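Local structure of cell division control protein 13 (Saccharomyces cerevisiae, 4HCE) at residues B[63-68]-B[103-108]; B[67-72]-B[76-81]. The protein acts in telomere maintenance, its second OB-fold domain forming a dimer that is required for productive binding of Stn1. All blocks are in the same frame, centred on the assembly; numbering follows the deposited sequence.

Interaction 1: residues B[63-68]-B[103-108]; sequences NCIEIV and VEVERI
Ile65 opens the contact on the strand 65-69: its CD1 lies 4.3 Å from CG2 of Val105, and Leu19 of strand 16-27 touches both residues. The side chain of Glu66, next along, packs on Lys43 and Tyr45, which suits a charged residue between two inward-facing isoleucines. Ile67 then carries most of the contact. Its CG1 lies anti to the carbonyl carbon (chi1 -54°), and from there the longer branch runs on to place CD1 3.8 Å from CG1 of Val105 and 4.4 Å from CG2 of Val103. The side chains of Ile67 and Val105 meet at about a right angle, and CG1 of Val105 also lies 4.1 Å from CG2 of Ile67. The two strands run at 81° to each other, 8.6 Å apart at their axes, and exchange no hydrogen bonds; the backbone of Ile67 bonds to Leu44 and that of Val103 to Leu19. This is the interior of the OB-fold barrel, where non-adjacent strands face each other. Beta-branched residues suit both extended backbones, and purely apolar contact implies cohesion by dispersion and exclusion of water, without directional bonds.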
ATOM      1  N   ASN B  63      -9.012   1.545  10.124  1.00 32.31           N
ATOM      2  CA  ASN B  63      -9.870   2.704   9.963  1.00 31.88           C
ATOM      3  C   ASN B  63     -10.731   2.601   8.733  1.00 29.82           C
ATOM      4  O   ASN B  63     -11.737   3.278   8.602  1.00 28.04           O
ATOM      5  CB  ASN B  63      -8.950   3.886   9.643  1.00 38.01           C
ATOM      6  CG  ASN B  63      -9.373   5.089  10.348  1.00 40.41           C
ATOM      7  OD1 ASN B  63     -10.282   5.004  11.163  1.00 46.60           O
ATOM      8  ND2 ASN B  63      -8.749   6.191  10.086  1.00 39.44           N
ATOM      9  N   CYS B  64     -10.237   1.806   7.793  1.00 28.06           N
ATOM     10  CA  CYS B  64     -10.726   1.739   6.450  1.00 27.80           C
ATOM     11  C   CYS B  64     -10.070   0.501   5.894  1.00 27.81           C
ATOM     12  O   CYS B  64      -9.196  -0.087   6.536  1.00 26.93           O
ATOM     13  CB  CYS B  64     -10.287   2.980   5.663  1.00 29.43           C
ATOM     14  SG  CYS B  64      -8.491   3.245   5.486  1.00 30.81           S
ATOM     15  N   ILE B  65     -10.479   0.078   4.710  1.00 28.51           N
ATOM     16  CA  ILE B  65      -9.681  -0.923   4.045  1.00 29.34           C
ATOM     17  C   ILE B  65      -9.137  -0.395   2.732  1.00 28.73           C
ATOM     18  O   ILE B  65      -9.770   0.453   2.059  1.00 28.60           O
ATOM     19  CB  ILE B  65     -10.403  -2.279   3.870  1.00 30.76           C
ATOM     20  CG1 ILE B  65     -11.711  -2.108   3.119  1.00 32.74           C
ATOM     21  CG2 ILE B  65     -10.597  -2.985   5.221  1.00 30.62           C
ATOM     22  CD1 ILE B  65     -11.960  -3.280   2.192  1.00 34.93           C
ATOM     23  N   GLU B  66      -7.949  -0.896   2.405  1.00 27.27           N
ATOM     24  CA  GLU B  66      -7.312  -0.730   1.114  1.00 26.91           C
ATOM     25  C   GLU B  66      -7.910  -1.741   0.105  1.00 24.83           C
ATOM     26  O   GLU B  66      -8.023  -2.921   0.378  1.00 23.78           O
ATOM     27  CB  GLU B  66      -5.795  -0.924   1.273  1.00 26.86           C
ATOM     28  CG  GLU B  66      -5.070  -1.133  -0.046  1.00 32.05           C
ATOM     29  CD  GLU B  66      -3.704  -1.806   0.130  1.00 34.59           C
ATOM     30  OE1 GLU B  66      -3.563  -3.061  -0.095  1.00 35.57           O
ATOM     31  OE2 GLU B  66      -2.779  -1.066   0.512  1.00 34.23           O
ATOM     32  N   ILE B  67      -8.283  -1.267  -1.070  1.00 25.25           N
ATOM     33  CA  ILE B  67      -8.805  -2.137  -2.123  1.00 24.53           C
ATOM     34  C   ILE B  67      -7.933  -1.934  -3.362  1.00 25.40           C
ATOM     35  O   ILE B  67      -7.813  -0.812  -3.871  1.00 26.06           O
ATOM     36  CB  ILE B  67     -10.258  -1.788  -2.477  1.00 24.43           C
ATOM     37  CG1 ILE B  67     -11.163  -1.804  -1.229  1.00 24.08           C
ATOM     38  CG2 ILE B  67     -10.787  -2.737  -3.547  1.00 24.68           C
ATOM     39  CD1 ILE B  67     -12.531  -1.165  -1.463  1.00 23.06           C
ATOM     40  N   VAL B  68      -7.320  -3.016  -3.834  1.00 25.54           N
ATOM     41  CA  VAL B  68      -6.487  -2.951  -5.006  1.00 26.79           C
ATOM     42  C   VAL B  68      -7.308  -3.282  -6.236  1.00 26.38           C
ATOM     43  O   VAL B  68      -8.164  -4.194  -6.202  1.00 24.60           O
ATOM     44  CB  VAL B  68      -5.191  -3.825  -4.909  1.00 28.16           C
ATOM     45  CG1 VAL B  68      -4.487  -3.629  -3.575  1.00 29.40           C
ATOM     46  CG2 VAL B  68      -5.493  -5.297  -5.076  1.00 31.85           C
ATOM     47  N   VAL B 103     -19.629  -1.840  -2.449  1.00 27.04           N
ATOM     48  CA  VAL B 103     -18.612  -2.642  -3.132  1.00 27.17           C
ATOM     49  C   VAL B 103     -18.667  -4.101  -2.668  1.00 29.40           C
ATOM     50  O   VAL B 103     -19.040  -4.407  -1.524  1.00 30.04           O
ATOM     51  CB  VAL B 103     -17.170  -2.085  -2.915  1.00 27.45           C
ATOM     52  CG1 VAL B 103     -17.015  -0.681  -3.484  1.00 26.60           C
ATOM     53  CG2 VAL B 103     -16.791  -2.087  -1.443  1.00 26.48           C
ATOM     54  N   GLU B 104     -18.309  -5.009  -3.559  1.00 29.57           N
ATOM     55  CA  GLU B 104     -17.980  -6.346  -3.129  1.00 29.89           C
ATOM     56  C   GLU B 104     -16.499  -6.477  -3.307  1.00 28.35           C
ATOM     57  O   GLU B 104     -15.975  -6.151  -4.362  1.00 30.02           O
ATOM     58  CB  GLU B 104     -18.719  -7.413  -3.922  1.00 31.69           C
ATOM     59  CG  GLU B 104     -20.089  -7.678  -3.355  1.00 36.87           C
ATOM     60  CD  GLU B 104     -20.879  -8.674  -4.161  1.00 40.99           C
ATOM     61  OE1 GLU B 104     -22.079  -8.851  -3.830  1.00 43.76           O
ATOM     62  OE2 GLU B 104     -20.307  -9.267  -5.113  1.00 41.13           O
ATOM     63  N   VAL B 105     -15.829  -6.939  -2.265  1.00 26.80           N
ATOM     64  CA  VAL B 105     -14.388  -7.097  -2.313  1.00 27.19           C
ATOM     65  C   VAL B 105     -14.060  -8.563  -2.109  1.00 28.70           C
ATOM     66  O   VAL B 105     -14.809  -9.293  -1.435  1.00 27.51           O
ATOM     67  CB  VAL B 105     -13.642  -6.188  -1.300  1.00 26.83           C
ATOM     68  CG1 VAL B 105     -13.874  -4.722  -1.637  1.00 25.79           C
ATOM     69  CG2 VAL B 105     -14.061  -6.463   0.140  1.00 26.63           C
ATOM     70  N   GLU B 106     -12.943  -8.984  -2.705  1.00 28.85           N
ATOM     71  CA  GLU B 106     -12.529 -10.357  -2.658  1.00 29.21           C
ATOM     72  C   GLU B 106     -11.089 -10.429  -2.217  1.00 28.92           C
ATOM     73  O   GLU B 106     -10.242  -9.745  -2.768  1.00 29.14           O
ATOM     74  CB  GLU B 106     -12.678 -11.006  -4.028  1.00 31.17           C
ATOM     75  CG  GLU B 106     -12.425 -12.500  -3.990  1.00 34.55           C
ATOM     76  CD  GLU B 106     -12.599 -13.197  -5.333  1.00 39.67           C
ATOM     77  OE1 GLU B 106     -12.493 -14.440  -5.326  1.00 44.86           O
ATOM     78  OE2 GLU B 106     -12.833 -12.539  -6.385  1.00 40.68           O
ATOM     79  N   ARG B 107     -10.833 -11.284  -1.227  1.00 28.02           N
ATOM     80  CA  ARG B 107      -9.520 -11.501  -0.682  1.00 28.99           C
ATOM     81  C   ARG B 107      -8.771 -12.422  -1.656  1.00 31.18           C
ATOM     82  O   ARG B 107      -9.173 -13.585  -1.861  1.00 30.17           O
ATOM     83  CB  ARG B 107      -9.658 -12.190   0.689  1.00 29.28           C
ATOM     84  CG  ARG B 107      -8.407 -12.159   1.536  1.00 29.30           C
ATOM     85  CD  ARG B 107      -8.105 -10.703   1.874  1.00 29.99           C
ATOM     86  NE  ARG B 107      -7.140 -10.596   2.946  1.00 29.19           N
ATOM     87  CZ  ARG B 107      -6.543  -9.477   3.325  1.00 28.81           C
ATOM     88  NH1 ARG B 107      -6.789  -8.321   2.715  1.00 27.91           N
ATOM     89  NH2 ARG B 107      -5.692  -9.530   4.329  1.00 28.58           N
ATOM     90  N   ILE B 108      -7.690 -11.914  -2.243  1.00 31.09           N
ATOM     91  CA  ILE B 108      -6.918 -12.685  -3.224  1.00 33.75           C
ATOM     92  C   ILE B 108      -5.453 -12.780  -2.795  1.00 34.77           C
ATOM     93  O   ILE B 108      -4.963 -11.966  -2.012  1.00 33.81           O
ATOM     94  CB  ILE B 108      -6.994 -12.069  -4.653  1.00 34.17           C
ATOM     95  CG1 ILE B 108      -6.467 -10.622  -4.657  1.00 33.65           C
ATOM     96  CG2 ILE B 108      -8.406 -12.152  -5.234  1.00 31.21           C
ATOM     97  CD1 ILE B 108      -6.106 -10.128  -6.049  1.00 34.59           C
TER

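Interaction 2: residues B[67-72]-B[76-81]; sequences IVIPTR and CELFGV
Ile69 and Leu78 meet where the strand 65-69 of the OB fold gives way to the helix 72-79, a strand-turn-helix connection with its two ends folded back on each other. From CB, Ile69 sends CG2 anti to its own backbone N, and this methyl lies 3.9 Å from CD1 of Leu78. The other branch goes out through CG1 to CD1, which stands 4.2 Å from the same Leu78 methyl. The two branches thus converge on a single carbon, and the side chains reach toward each other tip to tip. A branched, buried isoleucine suits this place, since it also packs on Leu42 and Leu44 of one neighbouring strand and on Leu125 of the other. Leu78 is unbranched at CB, which suits a helix, and forks only at CG, from which its CD1 methyl is carried out to Ile69. Its CB also sits over one face of the Phe79 ring, 4.0 Å above the plane and offset toward the rim. Phe79 carries the apolar surface on to Ile89 and Ile92 of helix 86-92.

Between the two ends, Thr71 occupies the N-cap, where its short side chain can bring OG1 back to the backbone N of Arg74 at the start of the helix. Gly80, the first residue beyond the helix, has a positive phi of 86°, which glycine, lacking a beta carbon, adopts without pressing on the preceding carbonyl oxygen. The first turn is closed across the segments by the backbone N of Cys76, which donates to O of Arg72 over 2.9 Å in a slightly bent bond (N-H...O 156°).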
ATOM      1  N   ILE B  67      -8.283  -1.267  -1.070  1.00 25.25           N
ATOM      2  CA  ILE B  67      -8.805  -2.137  -2.123  1.00 24.53           C
ATOM      3  C   ILE B  67      -7.933  -1.934  -3.362  1.00 25.40           C
ATOM      4  O   ILE B  67      -7.813  -0.812  -3.871  1.00 26.06           O
ATOM      5  CB  ILE B  67     -10.258  -1.788  -2.477  1.00 24.43           C
ATOM      6  CG1 ILE B  67     -11.163  -1.804  -1.229  1.00 24.08           C
ATOM      7  CG2 ILE B  67     -10.787  -2.737  -3.547  1.00 24.68           C
ATOM      8  CD1 ILE B  67     -12.531  -1.165  -1.463  1.00 23.06           C
ATOM      9  N   VAL B  68      -7.320  -3.016  -3.834  1.00 25.54           N
ATOM     10  CA  VAL B  68      -6.487  -2.951  -5.006  1.00 26.79           C
ATOM     11  C   VAL B  68      -7.308  -3.282  -6.236  1.00 26.38           C
ATOM     12  O   VAL B  68      -8.164  -4.194  -6.202  1.00 24.60           O
ATOM     13  CB  VAL B  68      -5.191  -3.825  -4.909  1.00 28.16           C
ATOM     14  CG1 VAL B  68      -4.487  -3.629  -3.575  1.00 29.40           C
ATOM     15  CG2 VAL B  68      -5.493  -5.297  -5.076  1.00 31.85           C
ATOM     16  N   ILE B  69      -7.087  -2.482  -7.284  1.00 27.13           N
ATOM     17  CA  ILE B  69      -7.482  -2.795  -8.666  1.00 28.15           C
ATOM     18  C   ILE B  69      -6.178  -3.285  -9.295  1.00 29.47           C
ATOM     19  O   ILE B  69      -5.318  -2.479  -9.649  1.00 31.55           O
ATOM     20  CB  ILE B  69      -7.971  -1.555  -9.454  1.00 27.56           C
ATOM     21  CG1 ILE B  69      -8.715  -0.562  -8.552  1.00 28.19           C
ATOM     22  CG2 ILE B  69      -8.809  -1.969 -10.665  1.00 27.30           C
ATOM     23  CD1 ILE B  69     -10.119  -0.962  -8.142  1.00 29.15           C
ATOM     24  N   PRO B  70      -6.009  -4.608  -9.402  1.00 31.01           N
ATOM     25  CA  PRO B  70      -4.695  -5.243  -9.669  1.00 32.88           C
ATOM     26  C   PRO B  70      -4.029  -5.086 -11.061  1.00 36.21           C
ATOM     27  O   PRO B  70      -2.794  -5.155 -11.150  1.00 39.97           O
ATOM     28  CB  PRO B  70      -4.924  -6.729  -9.350  1.00 32.86           C
ATOM     29  CG  PRO B  70      -6.396  -6.916  -9.191  1.00 32.62           C
ATOM     30  CD  PRO B  70      -7.098  -5.585  -9.190  1.00 31.88           C
ATOM     31  N   THR B  71      -4.794  -4.902 -12.133  1.00 35.34           N
ATOM     32  CA  THR B  71      -4.178  -4.782 -13.470  1.00 35.36           C
ATOM     33  C   THR B  71      -4.716  -3.537 -14.192  1.00 33.94           C
ATOM     34  O   THR B  71      -5.809  -3.046 -13.874  1.00 31.91           O
ATOM     35  CB  THR B  71      -4.494  -6.024 -14.345  1.00 36.01           C
ATOM     36  OG1 THR B  71      -5.914  -6.146 -14.456  1.00 36.99           O
ATOM     37  CG2 THR B  71      -3.943  -7.314 -13.736  1.00 34.42           C
ATOM     38  N   ARG B  72      -3.952  -3.032 -15.161  1.00 33.45           N
ATOM     39  CA  ARG B  72      -4.433  -1.957 -16.059  1.00 34.22           C
ATOM     40  C   ARG B  72      -5.729  -2.299 -16.811  1.00 33.43           C
ATOM     41  O   ARG B  72      -6.587  -1.444 -17.015  1.00 32.77           O
ATOM     42  CB  ARG B  72      -3.349  -1.570 -17.052  1.00 34.49           C
ATOM     43  CG  ARG B  72      -2.197  -0.811 -16.406  1.00 36.59           C
ATOM     44  CD  ARG B  72      -1.078  -0.615 -17.401  1.00 38.40           C
ATOM     45  NE  ARG B  72      -0.472  -1.904 -17.731  1.00 41.03           N
ATOM     46  CZ  ARG B  72       0.539  -2.054 -18.576  1.00 41.92           C
ATOM     47  NH1 ARG B  72       1.053  -0.999 -19.187  1.00 42.09           N
ATOM     48  NH2 ARG B  72       1.034  -3.258 -18.809  1.00 42.92           N
ATOM     49  N   CYS B  76      -9.229  -0.275 -16.694  1.00 30.73           N
ATOM     50  CA  CYS B  76      -9.911   0.169 -17.910  1.00 33.55           C
ATOM     51  C   CYS B  76     -11.360  -0.284 -17.969  1.00 32.27           C
ATOM     52  O   CYS B  76     -12.252   0.508 -18.276  1.00 29.95           O
ATOM     53  CB  CYS B  76      -9.145  -0.284 -19.161  1.00 33.95           C
ATOM     54  SG  CYS B  76      -7.653   0.705 -19.365  1.00 39.00           S
ATOM     55  N   GLU B  77     -11.580  -1.554 -17.657  1.00 33.07           N
ATOM     56  CA  GLU B  77     -12.916  -2.143 -17.653  1.00 35.44           C
ATOM     57  C   GLU B  77     -13.878  -1.331 -16.790  1.00 34.50           C
ATOM     58  O   GLU B  77     -15.025  -1.079 -17.194  1.00 35.45           O
ATOM     59  CB  GLU B  77     -12.845  -3.583 -17.137  1.00 36.51           C
ATOM     60  CG  GLU B  77     -14.186  -4.289 -17.010  1.00 39.12           C
ATOM     61  CD  GLU B  77     -14.035  -5.754 -16.610  1.00 43.75           C
ATOM     62  OE1 GLU B  77     -13.332  -6.064 -15.622  1.00 46.36           O
ATOM     63  OE2 GLU B  77     -14.620  -6.615 -17.287  1.00 46.85           O
ATOM     64  N   LEU B  78     -13.393  -0.929 -15.613  1.00 31.73           N
ATOM     65  CA  LEU B  78     -14.197  -0.234 -14.620  1.00 30.10           C
ATOM     66  C   LEU B  78     -14.373   1.235 -14.986  1.00 29.26           C
ATOM     67  O   LEU B  78     -15.487   1.775 -14.922  1.00 28.12           O
ATOM     68  CB  LEU B  78     -13.554  -0.368 -13.212  1.00 28.54           C
ATOM     69  CG  LEU B  78     -13.562  -1.757 -12.569  1.00 28.02           C
ATOM     70  CD1 LEU B  78     -12.659  -1.814 -11.342  1.00 26.64           C
ATOM     71  CD2 LEU B  78     -14.986  -2.190 -12.204  1.00 28.12           C
ATOM     72  N   PHE B  79     -13.269   1.869 -15.369  1.00 28.74           N
ATOM     73  CA  PHE B  79     -13.218   3.326 -15.486  1.00 29.43           C
ATOM     74  C   PHE B  79     -13.067   3.816 -16.912  1.00 30.16           C
ATOM     75  O   PHE B  79     -13.347   4.972 -17.193  1.00 30.51           O
ATOM     76  CB  PHE B  79     -12.065   3.896 -14.636  1.00 29.88           C
ATOM     77  CG  PHE B  79     -12.155   3.555 -13.172  1.00 28.59           C
ATOM     78  CD1 PHE B  79     -13.214   4.037 -12.392  1.00 29.93           C
ATOM     79  CD2 PHE B  79     -11.181   2.765 -12.570  1.00 28.46           C
ATOM     80  CE1 PHE B  79     -13.303   3.720 -11.040  1.00 29.68           C
ATOM     81  CE2 PHE B  79     -11.263   2.435 -11.224  1.00 27.69           C
ATOM     82  CZ  PHE B  79     -12.322   2.914 -10.458  1.00 29.20           C
ATOM     83  N   GLY B  80     -12.608   2.946 -17.809  1.00 30.67           N
ATOM     84  CA  GLY B  80     -12.363   3.342 -19.186  1.00 30.62           C
ATOM     85  C   GLY B  80     -10.983   3.929 -19.317  1.00 31.17           C
ATOM     86  O   GLY B  80     -10.560   4.700 -18.457  1.00 30.92           O
ATOM     87  N   VAL B  81     -10.293   3.576 -20.404  1.00 31.49           N
ATOM     88  CA  VAL B  81      -8.942   4.072 -20.680  1.00 31.66           C
ATOM     89  C   VAL B  81      -8.977   5.591 -20.878  1.00 33.25           C
ATOM     90  O   VAL B  81      -8.041   6.287 -20.489  1.00 34.68           O
ATOM     91  CB  VAL B  81      -8.257   3.314 -21.878  1.00 31.62           C
ATOM     92  CG1 VAL B  81      -8.888   3.665 -23.231  1.00 30.53           C
ATOM     93  CG2 VAL B  81      -6.744   3.543 -21.893  1.00 31.36           C
TER

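How the interactions relate
Strand 65-69 supplies the first side of both contacts, and the 63-68 and 67-72 segments share Ile67 and Val68. Interaction 1 lies near the middle of the domain, where every touching residue is buried and methyl groups from facing strands meet with no polar bond between them. Interaction 2, about 14 Å away between centres, is only partly buried: it joins the end of the same strand to the helix that follows it, mixing one apolar pair with a helical backbone hydrogen bond. Ile67 faces strand 101-110 and Ile69 faces helix 72-79: two residues apart on one strand, one inward isoleucine meets another strand and the next meets the following helix.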